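Local coordinates for putative oxidoreductase (Salmonella enterica subsp. enterica serovar Typhimurium, PDB 3NX4), which probably reduces acryloyl-CoA with NADPH, as a member of the medium-chain dehydrogenase/reductase family with NADP bound in its cofactor cleft, at residues G28-D33 with H70-P75; T130-V135 with V164-K169. One frame throughout, in Å; residues are numbered along the deposited sequence.

Contact 1: G28-D33 with H70-P75; sequences GDVTVD and HASEDP
Backbone hydrogen bonds tie Thr-31 to His-70 and Ala-71. Thr-31 N donates to Ala-71 O at 2.9 Å. The return bond is split: Thr-31 O takes His-70 N at 2.8 Å and, weakly, Ala-71 N at 3.5 Å, so two successive residues face one threonine in a classic beta bulge. Next along, Val-30 and Ser-72 form the non-hydrogen-bonded pair, and beyond them Glu-73 N reaches Asp-29 O at 2.8 Å. The CA of Ser-72 adds a CH···O contact to that same carbonyl.

Side-chain packing is light. With CG1 anti to the backbone N (chi1 -167°), Val-30 is left with CG2 on the side of N, which brings this methyl to 3.9 Å from Asp-74 CB and close to Ser-72 OG. On the other face of the sheet, the CG2 of Thr-31 runs alongside His-70 CB, both side chains pointing the same way. Asp-33 OD2 is 3.7 Å from His-70 CB, the carboxylate plane 31° from that of the imidazole.

Acidic groups gather where the strands part. Asp-29 OD1 lies 3.6 Å from Glu-73 OE1, the two side chains meeting roughly perpendicular, an approach that probably costs some electrostatic energy. Asp-29 OD2 and Asp-74 OD2 are instead bridged by a water that donates to both, while Arg-76 supplies Asp-74 with a salt bridge.

Val-30 and Val-32 also bond through their backbones to Val-104 and Ala-102, which puts 30-39 between two antiparallel neighbours. This is a bulged antiparallel strand pair at the edge of the GroES-like domain found in medium-chain dehydrogenases.

Contact 2: T130-V135 with V164-K169; sequences TAMLCV and VALLHK. With NAP (NADP nicotinamide-adenine-dinucleotide phosphate), chain C.
Leu-166 pushes its CD1 methyl into a hollow made by Ala-131, Met-132 and Val-135. With CG anti to the carbonyl carbon (chi1 -69°), the branch heads straight for the other helix. CD1 sits 4.2 Å from Ala-131 CB and 4.1 Å from Val-135 CG2. Met-132, modelled as selenomethionine, comes in from one flank: its chain bends so that SE lies 3.9 Å from Leu-166 CD1, the selenomethionine chain lying across the leucine. Val-135 CG2 serves twice, since it also meets Leu-167 CD2 at 4.1 Å as those side chains run antiparallel past one another. All five are buried, and the contact is purely apolar.

The axes of segments 130-135 and 164-169 approach to 10.0 Å and cross at -42°, running in roughly the same direction. Thr-130 lies outside this packing, beside the cofactor: its OG1 is 3.1 Å from C4N of the nicotinamide ring, the hydride-carrying carbon in this chemistry, and is hydrogen-bonded to Thr-126 O.

Around the pair, Ala-131 also rests on Val-159, Thr-162 and Ala-163, earlier in helix 158-169. Leu-167 packs onto strand 150-152 of the parallel Rossmann sheet, while Met-132 and Leu-166 both touch helix 272-285, leaving helix 118-140 packed against two helices of the nucleotide-binding domain.

How the contacts relate
Contact 1 and contact 2 do not touch: their centres are 32 Å apart and their nearest atoms about 20 Å. They follow each other along the chain, contact 1 closing before contact 2 opens. Residues 28-33 and 70-75 join strands at the periphery of the GroES-like part, away from the NADP-binding residues. The centre of contact 2 is about 11 Å from the centre of the chain, that of contact 1 about 26 Å, and contact 2 adjoins the cofactor. There the side chain of Ala-131 is about 4 Å from that of Val-159, whose backbone N is hydrogen-bonded to NADP. Only contact 2 thus has a direct link to the pocket.

Contact 1: G28-D33 with H70-P75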
# COMPACT_ATOMS: atom_id res chain seq x y z
N GLY A 28 -24.48 9.98 -27.12
CA GLY A 28 -23.36 9.05 -27.17
C GLY A 28 -23.31 8.31 -28.50
O GLY A 28 -24.31 8.19 -29.20
N ASP A 29 -22.13 7.80 -28.83
CA ASP A 29 -21.92 7.16 -30.12
C ASP A 29 -22.54 5.78 -30.26
O ASP A 29 -22.84 5.35 -31.37
CB ASP A 29 -20.42 7.07 -30.42
CG ASP A 29 -19.80 8.42 -30.65
OD1 ASP A 29 -20.53 9.35 -31.08
OD2 ASP A 29 -18.59 8.56 -30.40
N VAL A 30 -22.71 5.07 -29.14
CA VAL A 30 -23.17 3.69 -29.23
C VAL A 30 -24.46 3.48 -28.45
O VAL A 30 -24.52 3.77 -27.25
CB VAL A 30 -22.10 2.70 -28.73
CG1 VAL A 30 -22.48 1.30 -29.12
CG2 VAL A 30 -20.74 3.07 -29.31
N THR A 31 -25.49 2.99 -29.15
CA THR A 31 -26.76 2.65 -28.53
C THR A 31 -26.87 1.15 -28.31
O THR A 31 -26.72 0.36 -29.25
CB THR A 31 -27.95 3.11 -29.40
OG1 THR A 31 -27.96 4.54 -29.45
CG2 THR A 31 -29.26 2.61 -28.80
N VAL A 32 -27.14 0.77 -27.07
CA VAL A 32 -27.16 -0.63 -26.69
C VAL A 32 -28.54 -1.04 -26.20
O VAL A 32 -29.14 -0.36 -25.37
CB VAL A 32 -26.13 -0.91 -25.58
CG1 VAL A 32 -26.13 -2.37 -25.20
CG2 VAL A 32 -24.73 -0.45 -26.03
N ASP A 33 -29.04 -2.15 -26.73
CA ASP A 33 -30.24 -2.77 -26.20
C ASP A 33 -29.80 -3.69 -25.07
O ASP A 33 -29.15 -4.71 -25.31
CB ASP A 33 -30.96 -3.56 -27.29
CG ASP A 33 -31.45 -2.67 -28.42
OD1 ASP A 33 -31.60 -1.45 -28.21
OD2 ASP A 33 -31.68 -3.20 -29.53
N HIS A 70 -27.42 -1.72 -30.94
CA HIS A 70 -28.47 -1.45 -31.92
C HIS A 70 -27.89 -0.61 -33.06
O HIS A 70 -28.11 -0.89 -34.24
CB HIS A 70 -29.63 -0.69 -31.30
CG HIS A 70 -30.65 -0.24 -32.30
ND1 HIS A 70 -31.43 -1.12 -33.02
CD2 HIS A 70 -31.02 1.00 -32.70
CE1 HIS A 70 -32.23 -0.44 -33.82
NE2 HIS A 70 -32.00 0.85 -33.65
N ALA A 71 -27.15 0.43 -32.69
CA ALA A 71 -26.51 1.31 -33.67
C ALA A 71 -25.22 1.89 -33.10
O ALA A 71 -25.10 2.04 -31.89
CB ALA A 71 -27.45 2.43 -34.08
N SER A 72 -24.28 2.21 -33.97
CA SER A 72 -23.00 2.77 -33.55
C SER A 72 -22.44 3.78 -34.54
O SER A 72 -22.40 3.52 -35.74
CB SER A 72 -21.98 1.66 -33.36
OG SER A 72 -20.70 2.21 -33.09
N GLU A 73 -22.00 4.92 -34.03
CA GLU A 73 -21.22 5.89 -34.80
C GLU A 73 -19.73 5.74 -34.50
O GLU A 73 -18.90 6.48 -35.01
CB GLU A 73 -21.66 7.31 -34.47
CG GLU A 73 -22.97 7.73 -35.12
CD GLU A 73 -23.44 9.09 -34.64
OE1 GLU A 73 -23.31 9.37 -33.42
OE2 GLU A 73 -23.94 9.87 -35.47
N ASP A 74 -19.40 4.76 -33.67
CA ASP A 74 -18.01 4.47 -33.33
C ASP A 74 -17.53 3.35 -34.24
O ASP A 74 -18.15 2.29 -34.29
CB ASP A 74 -17.92 4.05 -31.86
CG ASP A 74 -16.49 4.00 -31.36
OD1 ASP A 74 -15.71 3.18 -31.86
OD2 ASP A 74 -16.16 4.79 -30.44
N PRO A 75 -16.41 3.56 -34.95
CA PRO A 75 -15.97 2.54 -35.91
C PRO A 75 -15.53 1.22 -35.25
O PRO A 75 -15.35 0.23 -35.95
CB PRO A 75 -14.80 3.22 -36.64
CG PRO A 75 -14.29 4.23 -35.66
CD PRO A 75 -15.50 4.72 -34.91
O HOH W 1 -17.52 6.53 -29.20

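Contact 2: T130-V135 with V164-K169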
# COMPACT_ATOMS: atom_id res chain seq x y z
N THR A 130 -13.93 -6.23 -10.06
CA THR A 130 -13.14 -5.76 -8.93
C THR A 130 -12.38 -6.88 -8.18
O THR A 130 -11.22 -6.72 -7.82
CB THR A 130 -14.05 -5.00 -7.95
OG1 THR A 130 -14.68 -3.91 -8.64
CG2 THR A 130 -13.23 -4.44 -6.77
N ALA A 131 -13.05 -8.00 -7.92
CA ALA A 131 -12.37 -9.11 -7.25
C ALA A 131 -11.17 -9.54 -8.09
O ALA A 131 -10.10 -9.86 -7.55
CB ALA A 131 -13.31 -10.28 -7.06
N MSE A 132 -11.37 -9.56 -9.41
CA MSE A 132 -10.30 -9.97 -10.31
C MSE A 132 -9.13 -8.98 -10.23
O MSE A 132 -7.97 -9.38 -10.16
CB MSE A 132 -10.81 -10.11 -11.74
CG MSE A 132 -9.80 -10.76 -12.68
SE MSE A 132 -9.50 -12.67 -12.30
CE MSE A 132 -7.71 -12.55 -11.90
N LEU A 133 -9.43 -7.68 -10.26
CA LEU A 133 -8.38 -6.68 -10.08
C LEU A 133 -7.63 -6.87 -8.75
O LEU A 133 -6.42 -6.63 -8.69
CB LEU A 133 -8.94 -5.27 -10.18
CG LEU A 133 -9.50 -4.90 -11.55
CD1 LEU A 133 -10.23 -3.57 -11.47
CD2 LEU A 133 -8.40 -4.85 -12.62
N CYS A 134 -8.34 -7.30 -7.69
CA CYS A 134 -7.70 -7.49 -6.38
C CYS A 134 -6.78 -8.70 -6.41
O CYS A 134 -5.67 -8.65 -5.91
CB CYS A 134 -8.74 -7.69 -5.28
SG CYS A 134 -9.67 -6.20 -4.88
N VAL A 135 -7.24 -9.78 -7.02
CA VAL A 135 -6.40 -10.95 -7.19
C VAL A 135 -5.14 -10.59 -8.00
O VAL A 135 -4.03 -11.02 -7.68
CB VAL A 135 -7.19 -12.08 -7.86
CG1 VAL A 135 -6.26 -13.21 -8.29
CG2 VAL A 135 -8.29 -12.58 -6.90
N VAL A 164 -13.30 -15.33 -3.30
CA VAL A 164 -13.11 -16.65 -2.68
C VAL A 164 -13.02 -17.70 -3.79
O VAL A 164 -12.12 -18.54 -3.80
CB VAL A 164 -14.27 -16.97 -1.71
CG1 VAL A 164 -14.28 -18.47 -1.30
CG2 VAL A 164 -14.22 -16.04 -0.46
N ALA A 165 -13.93 -17.61 -4.76
CA ALA A 165 -14.00 -18.57 -5.86
C ALA A 165 -12.75 -18.52 -6.74
O ALA A 165 -12.24 -19.57 -7.14
CB ALA A 165 -15.25 -18.32 -6.71
N LEU A 166 -12.27 -17.32 -7.03
CA LEU A 166 -11.04 -17.14 -7.81
C LEU A 166 -9.82 -17.70 -7.08
O LEU A 166 -9.07 -18.50 -7.63
CB LEU A 166 -10.81 -15.67 -8.14
CG LEU A 166 -11.80 -15.06 -9.13
CD1 LEU A 166 -11.61 -13.55 -9.16
CD2 LEU A 166 -11.60 -15.67 -10.51
N LEU A 167 -9.61 -17.25 -5.84
CA LEU A 167 -8.47 -17.71 -5.06
C LEU A 167 -8.50 -19.22 -4.91
O LEU A 167 -7.47 -19.87 -4.98
CB LEU A 167 -8.45 -17.06 -3.66
CG LEU A 167 -8.20 -15.54 -3.67
CD1 LEU A 167 -8.55 -14.94 -2.30
CD2 LEU A 167 -6.76 -15.20 -4.09
N HIS A 168 -9.69 -19.77 -4.68
CA HIS A 168 -9.81 -21.22 -4.56
C HIS A 168 -9.36 -21.91 -5.85
O HIS A 168 -8.60 -22.88 -5.82
CB HIS A 168 -11.25 -21.61 -4.24
CG HIS A 168 -11.45 -23.09 -4.16
ND1 HIS A 168 -10.85 -23.86 -3.19
CD2 HIS A 168 -12.17 -23.93 -4.93
CE1 HIS A 168 -11.20 -25.13 -3.37
NE2 HIS A 168 -12.00 -25.20 -4.42
N LYS A 169 -9.85 -21.43 -6.99
CA LYS A 169 -9.48 -22.02 -8.28
C LYS A 169 -7.99 -21.93 -8.52
O LYS A 169 -7.38 -22.86 -9.05
CB LYS A 169 -10.22 -21.30 -9.43
CG LYS A 169 -10.04 -21.98 -10.78
CD LYS A 169 -8.80 -21.43 -11.51
CE LYS A 169 -8.72 -21.95 -12.96
NZ LYS A 169 -7.53 -21.40 -13.66
PA NAP C . -21.78 -6.47 -0.72
O1A NAP C . -22.24 -7.53 -1.62
O2A NAP C . -22.79 -5.73 0.05
O5B NAP C . -20.64 -7.04 0.25
C5B NAP C . -20.28 -6.29 1.38
C4B NAP C . -20.06 -7.32 2.48
O4B NAP C . -19.49 -6.68 3.59
C3B NAP C . -21.38 -7.94 2.97
O3B NAP C . -21.65 -9.14 2.26
C2B NAP C . -21.09 -8.24 4.43
O2B NAP C . -20.49 -9.51 4.49
C1B NAP C . -20.03 -7.21 4.79
N9A NAP C . -20.59 -6.09 5.55
C8A NAP C . -21.74 -5.38 5.28
N7A NAP C . -21.87 -4.41 6.22
C5A NAP C . -20.82 -4.49 7.07
C6A NAP C . -20.47 -3.76 8.20
N6A NAP C . -21.22 -2.75 8.63
N1A NAP C . -19.32 -4.08 8.87
C2A NAP C . -18.53 -5.13 8.44
N3A NAP C . -18.89 -5.86 7.33
C4A NAP C . -20.02 -5.54 6.66
O3 NAP C . -20.96 -5.37 -1.57
PN NAP C . -20.05 -5.55 -2.88
O1N NAP C . -20.82 -5.19 -4.09
O2N NAP C . -19.44 -6.90 -2.79
O5D NAP C . -18.96 -4.41 -2.58
C5D NAP C . -18.13 -4.55 -1.45
C4D NAP C . -17.46 -3.23 -1.14
O4D NAP C . -16.58 -2.92 -2.20
C3D NAP C . -18.46 -2.09 -1.07
O3D NAP C . -18.04 -1.17 -0.08
C2D NAP C . -18.37 -1.43 -2.43
O2D NAP C . -18.66 -0.06 -2.36
C1D NAP C . -16.91 -1.66 -2.75
N1N NAP C . -16.60 -1.68 -4.19
C2N NAP C . -15.73 -0.73 -4.66
C3N NAP C . -15.38 -0.70 -6.01
C7N NAP C . -14.08 -0.02 -6.35
O7N NAP C . -13.93 0.64 -7.58
N7N NAP C . -13.09 -0.07 -5.46
C4N NAP C . -15.92 -1.65 -6.87
C5N NAP C . -16.80 -2.61 -6.37
C6N NAP C . -17.13 -2.62 -5.02
P2B NAP C . -20.77 -10.50 5.74
O1X NAP C . -20.28 -11.86 5.34
O2X NAP C . -19.99 -10.02 6.94
O3X NAP C . -22.25 -10.50 6.02